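Local coordinates for protein phthiocerol synthesis polyketide synthase type I PpsC (PDB 7AHB) that takes part in building phthiocerol-type lipids in Mycobacterium tuberculosis, its acyltransferase domain probably selecting and loading the extender unit for chain elongation, at residues 175-180 with 207-212; 191-196 with 216-221. One frame throughout, in Å; residues are numbered along the deposited sequence.

Contact 1 (175-180 with 207-212); sequences TMALLE and TVISGP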
loop_
_atom_site.group_PDB
_atom_site.type_symbol
_atom_site.label_atom_id
_atom_site.label_comp_id
_atom_site.label_asym_id
_atom_site.label_seq_id
_atom_site.Cartn_x
_atom_site.Cartn_y
_atom_site.Cartn_z
ATOM N N THR A 175 1.056 -4.765 -16.744
ATOM C CA THR A 175 2.051 -4.780 -15.679
ATOM C C THR A 175 2.467 -3.336 -15.448
ATOM O O THR A 175 1.897 -2.406 -16.031
ATOM C CB THR A 175 3.227 -5.710 -16.008
ATOM O OG1 THR A 175 4.043 -5.866 -14.837
ATOM C CG2 THR A 175 4.054 -5.176 -17.152
ATOM N N MET A 176 3.453 -3.138 -14.583
ATOM C CA MET A 176 3.959 -1.802 -14.312
ATOM C C MET A 176 5.470 -1.882 -14.212
ATOM O O MET A 176 6.042 -2.969 -14.117
ATOM C CB MET A 176 3.377 -1.218 -13.028
ATOM C CG MET A 176 1.879 -1.311 -12.942
ATOM S SD MET A 176 1.288 -0.591 -11.337
ATOM C CE MET A 176 1.229 1.043 -11.714
ATOM N N ALA A 177 6.114 -0.717 -14.222
ATOM C CA ALA A 177 7.569 -0.650 -14.164
ATOM C C ALA A 177 7.980 0.581 -13.374
ATOM O O ALA A 177 7.401 1.656 -13.551
ATOM C CB ALA A 177 8.185 -0.592 -15.554
ATOM N N LEU A 178 8.988 0.414 -12.523
ATOM C CA LEU A 178 9.562 1.522 -11.770
ATOM C C LEU A 178 10.740 2.078 -12.557
ATOM O O LEU A 178 11.636 1.324 -12.948
ATOM C CB LEU A 178 10.018 1.055 -10.390
ATOM C CG LEU A 178 10.636 2.093 -9.451
ATOM C CD1 LEU A 178 9.640 3.107 -8.972
ATOM C CD2 LEU A 178 11.270 1.371 -8.248
ATOM N N LEU A 179 10.743 3.393 -12.782
ATOM C CA LEU A 179 11.775 4.042 -13.581
ATOM C C LEU A 179 12.492 5.100 -12.749
ATOM O O LEU A 179 11.869 5.790 -11.942
ATOM C CB LEU A 179 11.171 4.709 -14.816
ATOM C CG LEU A 179 9.997 4.045 -15.514
ATOM C CD1 LEU A 179 9.472 4.957 -16.635
ATOM C CD2 LEU A 179 10.411 2.694 -16.069
ATOM N N GLU A 180 13.801 5.231 -12.957
ATOM C CA GLU A 180 14.586 6.268 -12.302
ATOM C C GLU A 180 14.468 7.564 -13.111
ATOM O O GLU A 180 15.436 8.090 -13.644
ATOM C CB GLU A 180 16.035 5.831 -12.155
ATOM C CG GLU A 180 16.890 6.831 -11.376
ATOM C CD GLU A 180 18.366 6.508 -11.410
ATOM O OE1 GLU A 180 18.787 5.596 -12.181
ATOM O OE2 GLU A 180 19.136 7.186 -10.685
ATOM N N THR A 207 9.353 7.170 -10.821
ATOM C CA THR A 207 7.984 7.182 -11.308
ATOM C C THR A 207 7.660 5.785 -11.813
ATOM O O THR A 207 8.524 5.105 -12.359
ATOM C CB THR A 207 7.804 8.212 -12.453
ATOM O OG1 THR A 207 8.294 9.511 -12.055
ATOM C CG2 THR A 207 6.372 8.319 -12.860
ATOM N N VAL A 208 6.411 5.375 -11.658
ATOM C CA VAL A 208 5.955 4.066 -12.107
ATOM C C VAL A 208 5.043 4.273 -13.303
ATOM O O VAL A 208 4.149 5.129 -13.265
ATOM C CB VAL A 208 5.225 3.288 -10.991
ATOM C CG1 VAL A 208 4.734 1.945 -11.539
ATOM C CG2 VAL A 208 6.149 3.074 -9.809
ATOM N N ILE A 209 5.269 3.486 -14.356
ATOM C CA ILE A 209 4.415 3.468 -15.529
ATOM C C ILE A 209 3.614 2.170 -15.530
ATOM O O ILE A 209 4.006 1.143 -14.951
ATOM C CB ILE A 209 5.217 3.623 -16.836
ATOM C CG1 ILE A 209 6.280 2.527 -16.954
ATOM C CG2 ILE A 209 5.830 5.004 -16.915
ATOM C CD1 ILE A 209 7.001 2.506 -18.356
ATOM N N SER A 210 2.484 2.212 -16.216
ATOM C CA SER A 210 1.558 1.098 -16.190
ATOM C C SER A 210 0.991 0.904 -17.582
ATOM O O SER A 210 0.716 1.881 -18.274
ATOM C CB SER A 210 0.419 1.346 -15.165
ATOM O OG SER A 210 -0.498 0.285 -15.213
ATOM N N GLY A 211 0.822 -0.355 -17.993
ATOM C CA GLY A 211 0.236 -0.630 -19.276
ATOM C C GLY A 211 0.521 -2.042 -19.767
ATOM O O GLY A 211 0.968 -2.918 -19.022
ATOM N N PRO A 212 0.242 -2.285 -21.036
ATOM C CA PRO A 212 0.431 -3.650 -21.604
ATOM C C PRO A 212 1.868 -4.122 -21.459
ATOM O O PRO A 212 2.812 -3.340 -21.653
ATOM C CB PRO A 212 0.043 -3.479 -23.075
ATOM C CG PRO A 212 -0.839 -2.250 -23.119
ATOM C CD PRO A 212 -0.339 -1.335 -22.000
#
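The carbonyl oxygen of Ala177 has two partners on the facing strand: Ile209 N gives it a true hydrogen bond, 2.9 Å from Ala177 O, and Val208 CA adds a weaker CA-H...O contact to Ala177 O at 3.2 Å. Ile209 returns the bond, its own carbonyl taking the amide of Ala177. The same reciprocal exchange joins Thr175 to Gly211 and Leu179 to Thr207, so three antiparallel hydrogen-bonded pairs alternate with the non-hydrogen-bonded pairs Met176-Ser210 and Leu178-Val208. Leu179 N to Thr207 O is the shortest of the six bonds, 2.8 Å. On the face carrying Met176, Val208 holds the middle: Val208 CG1 meets Met176 CE at 3.6 Å, and the other branch, CG2, meets Leu178 CD1 at 3.6 Å. The methionine chain, extended through chi2, bends at chi3 (83°), which swings CE across the valine and also onto Ser210 CB. On the reverse face, Leu179 lies roughly perpendicular to Ile209. With chi1 at 57°, Ile209 sends CG1 to the Ala177 side, 3.9 Å from Ala177 CB, and turns Ile209 CG2 to Leu179 CD1 at 3.7 Å. Buried hydroxyls find partners beyond the pair, Thr175 OG1 on Ile235 O and Ser210 OG on Pro239 O. These are the two central strands of the four-stranded antiparallel sheet of the ferredoxin-like subdomain, flanked by strands 197-201 and 230-232; helices 183-189 and 213-225 pack against the face bearing Ala177, Leu179 and Ile209.

Contact 2 (191-196 with 216-221); sequences ADYPEV and IDELID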
loop_
_atom_site.group_PDB
_atom_site.type_symbol
_atom_site.label_atom_id
_atom_site.label_comp_id
_atom_site.label_asym_id
_atom_site.label_seq_id
_atom_site.Cartn_x
_atom_site.Cartn_y
_atom_site.Cartn_z
ATOM N N ALA A 191 5.026 9.830 -24.172
ATOM C CA ALA A 191 4.147 10.681 -24.968
ATOM C C ALA A 191 3.585 9.946 -26.184
ATOM O O ALA A 191 2.408 10.105 -26.523
ATOM C CB ALA A 191 4.902 11.937 -25.407
ATOM N N ASP A 192 4.402 9.145 -26.858
ATOM C CA ASP A 192 3.967 8.412 -28.035
ATOM C C ASP A 192 3.422 7.028 -27.710
ATOM O O ASP A 192 3.338 6.191 -28.612
ATOM C CB ASP A 192 5.124 8.278 -29.033
ATOM C CG ASP A 192 4.658 7.862 -30.422
ATOM O OD1 ASP A 192 3.679 8.456 -30.923
ATOM O OD2 ASP A 192 5.276 6.943 -31.021
ATOM N N TYR A 193 3.041 6.773 -26.453
ATOM C CA TYR A 193 2.540 5.474 -25.999
ATOM C C TYR A 193 1.164 5.682 -25.380
ATOM O O TYR A 193 1.021 5.707 -24.148
ATOM C CB TYR A 193 3.494 4.828 -24.989
ATOM C CG TYR A 193 4.805 4.400 -25.613
ATOM C CD1 TYR A 193 5.832 5.302 -25.795
ATOM C CD2 TYR A 193 5.012 3.083 -26.002
ATOM C CE1 TYR A 193 7.028 4.908 -26.385
ATOM C CE2 TYR A 193 6.208 2.684 -26.599
ATOM C CZ TYR A 193 7.210 3.606 -26.770
ATOM O OH TYR A 193 8.414 3.235 -27.351
ATOM N N PRO A 194 0.129 5.825 -26.206
ATOM C CA PRO A 194 -1.207 6.126 -25.671
ATOM C C PRO A 194 -1.757 5.076 -24.718
ATOM O O PRO A 194 -2.620 5.409 -23.900
ATOM C CB PRO A 194 -2.072 6.236 -26.936
ATOM C CG PRO A 194 -1.312 5.507 -27.991
ATOM C CD PRO A 194 0.137 5.755 -27.675
ATOM N N GLU A 195 -1.303 3.826 -24.797
ATOM C CA GLU A 195 -1.786 2.767 -23.925
ATOM C C GLU A 195 -1.042 2.705 -22.598
ATOM O O GLU A 195 -1.483 1.993 -21.693
ATOM C CB GLU A 195 -1.671 1.407 -24.639
ATOM C CG GLU A 195 -2.518 1.331 -25.916
ATOM C CD GLU A 195 -2.368 0.028 -26.655
ATOM O OE1 GLU A 195 -2.262 -1.022 -26.010
ATOM O OE2 GLU A 195 -2.344 0.054 -27.899
ATOM N N VAL A 196 0.056 3.434 -22.455
ATOM C CA VAL A 196 0.855 3.440 -21.232
ATOM C C VAL A 196 0.568 4.720 -20.475
ATOM O O VAL A 196 0.490 5.797 -21.091
ATOM C CB VAL A 196 2.356 3.326 -21.549
ATOM C CG1 VAL A 196 3.178 3.450 -20.288
ATOM C CG2 VAL A 196 2.623 1.980 -22.269
ATOM N N ILE A 216 5.468 -2.023 -21.703
ATOM C CA ILE A 216 6.282 -1.759 -20.524
ATOM C C ILE A 216 7.686 -2.316 -20.715
ATOM O O ILE A 216 8.674 -1.652 -20.385
ATOM C CB ILE A 216 5.599 -2.326 -19.263
ATOM C CG1 ILE A 216 4.261 -1.640 -19.036
ATOM C CG2 ILE A 216 6.495 -2.198 -18.050
ATOM C CD1 ILE A 216 4.308 -0.128 -18.965
ATOM N N ASP A 217 7.803 -3.534 -21.258
ATOM C CA ASP A 217 9.128 -4.082 -21.514
ATOM C C ASP A 217 9.893 -3.214 -22.500
ATOM O O ASP A 217 11.106 -3.015 -22.352
ATOM C CB ASP A 217 9.019 -5.514 -22.043
ATOM C CG ASP A 217 8.661 -6.510 -20.958
ATOM O OD1 ASP A 217 8.613 -6.110 -19.781
ATOM O OD2 ASP A 217 8.408 -7.681 -21.289
ATOM N N GLU A 218 9.219 -2.731 -23.541
ATOM C CA GLU A 218 9.886 -1.847 -24.498
ATOM C C GLU A 218 10.383 -0.570 -23.822
ATOM O O GLU A 218 11.472 -0.068 -24.129
ATOM C CB GLU A 218 8.928 -1.525 -25.650
ATOM C CG GLU A 218 9.308 -0.361 -26.506
ATOM C CD GLU A 218 8.407 -0.213 -27.716
ATOM O OE1 GLU A 218 7.643 -1.158 -27.984
ATOM O OE2 GLU A 218 8.484 0.835 -28.422
ATOM N N LEU A 219 9.603 -0.035 -22.892
ATOM C CA LEU A 219 9.989 1.206 -22.236
ATOM C C LEU A 219 11.071 0.967 -21.192
ATOM O O LEU A 219 11.938 1.826 -21.000
ATOM C CB LEU A 219 8.750 1.854 -21.602
ATOM C CG LEU A 219 7.744 2.339 -22.645
ATOM C CD1 LEU A 219 6.427 2.740 -22.036
ATOM C CD2 LEU A 219 8.356 3.545 -23.407
ATOM N N ILE A 220 11.045 -0.184 -20.514
ATOM C CA ILE A 220 12.139 -0.530 -19.611
ATOM C C ILE A 220 13.454 -0.591 -20.385
ATOM O O ILE A 220 14.504 -0.135 -19.914
ATOM C CB ILE A 220 11.857 -1.870 -18.902
ATOM C CG1 ILE A 220 10.692 -1.737 -17.929
ATOM C CG2 ILE A 220 13.101 -2.364 -18.197
ATOM C CD1 ILE A 220 10.304 -3.070 -17.278
ATOM N N ASP A 221 13.426 -1.193 -21.568
ATOM C CA ASP A 221 14.654 -1.283 -22.343
ATOM C C ASP A 221 15.135 0.100 -22.759
ATOM O O ASP A 221 16.325 0.408 -22.641
ATOM C CB ASP A 221 14.455 -2.168 -23.567
ATOM C CG ASP A 221 15.756 -2.412 -24.305
ATOM O OD1 ASP A 221 16.631 -3.118 -23.752
ATOM O OD2 ASP A 221 15.918 -1.852 -25.404
#
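Tyr193 and Val196 bring a loop of the ferredoxin-like subdomain against helix 213-225; the loop connects the subdomain's first helix to the sheet strand 197-201. The polar part is one short hydrogen bond, Tyr193 OH donating to Glu218 OE2 at 2.6 Å. Glu218 runs out extended, with CG anti to the backbone N (chi1 164°), and delivers its carboxylate to the edge of the phenol, CD lying near the ring plane. Carboxylate and ring stand nearly perpendicular, 81° between their planes, and the hydroxyl meets OE2 from above the carboxylate plane, 39° out of it. With Glu218 exposed, this bond ties the outer side of the interface. A CH-pi contact follows: Leu219 CD2 sits over one face of the tyrosine, 3.7 Å from the centroid of the Tyr193 ring, displaced toward the CE1 and CZ rim. Hydroxyl and face are therefore held by consecutive residues of the helix. The rest is apolar. Leu219 forks, its second methyl meeting Val196 tip to tip, with Leu219 CD1 3.8 Å from Val196 CG1. Ile190, just before the segment, touches both of these side chains, and Ile209 of the sheet lies beneath them. The loop holds its own shape through a type I turn, closed by Val196 N bonding to Tyr193 O at 3.0 Å, which lets Tyr193 and Val196 both face the helix. One turn of helix before Leu219, the tip of Ile216 completes the patch, with Ile216 CD1 4.0 Å from Val196 CG1.

Overall arrangement
The two contacts lie side by side in the ferredoxin-like subdomain, their centres about 9 Å apart and on the same side of the chain's centre. Their segments alternate along the chain: 175-180, 191-196, 207-212, 216-221, with helix 183-189 and strand 197-201 intervening. Strand 207-211 of contact 1 leads directly into helix 213-225 of contact 2. They meet where Ala177 CB packs on Ile216 CG2 at 3.4 Å, and Ile209 extends the same apolar layer toward Val196 and Leu219. Contact 1 thus builds the sheet centre and contact 2 joins the 191-196 loop to helix 213-225 on the sheet face that this helix covers, while Met176 on the other face lies near the probable nucleophile elbow.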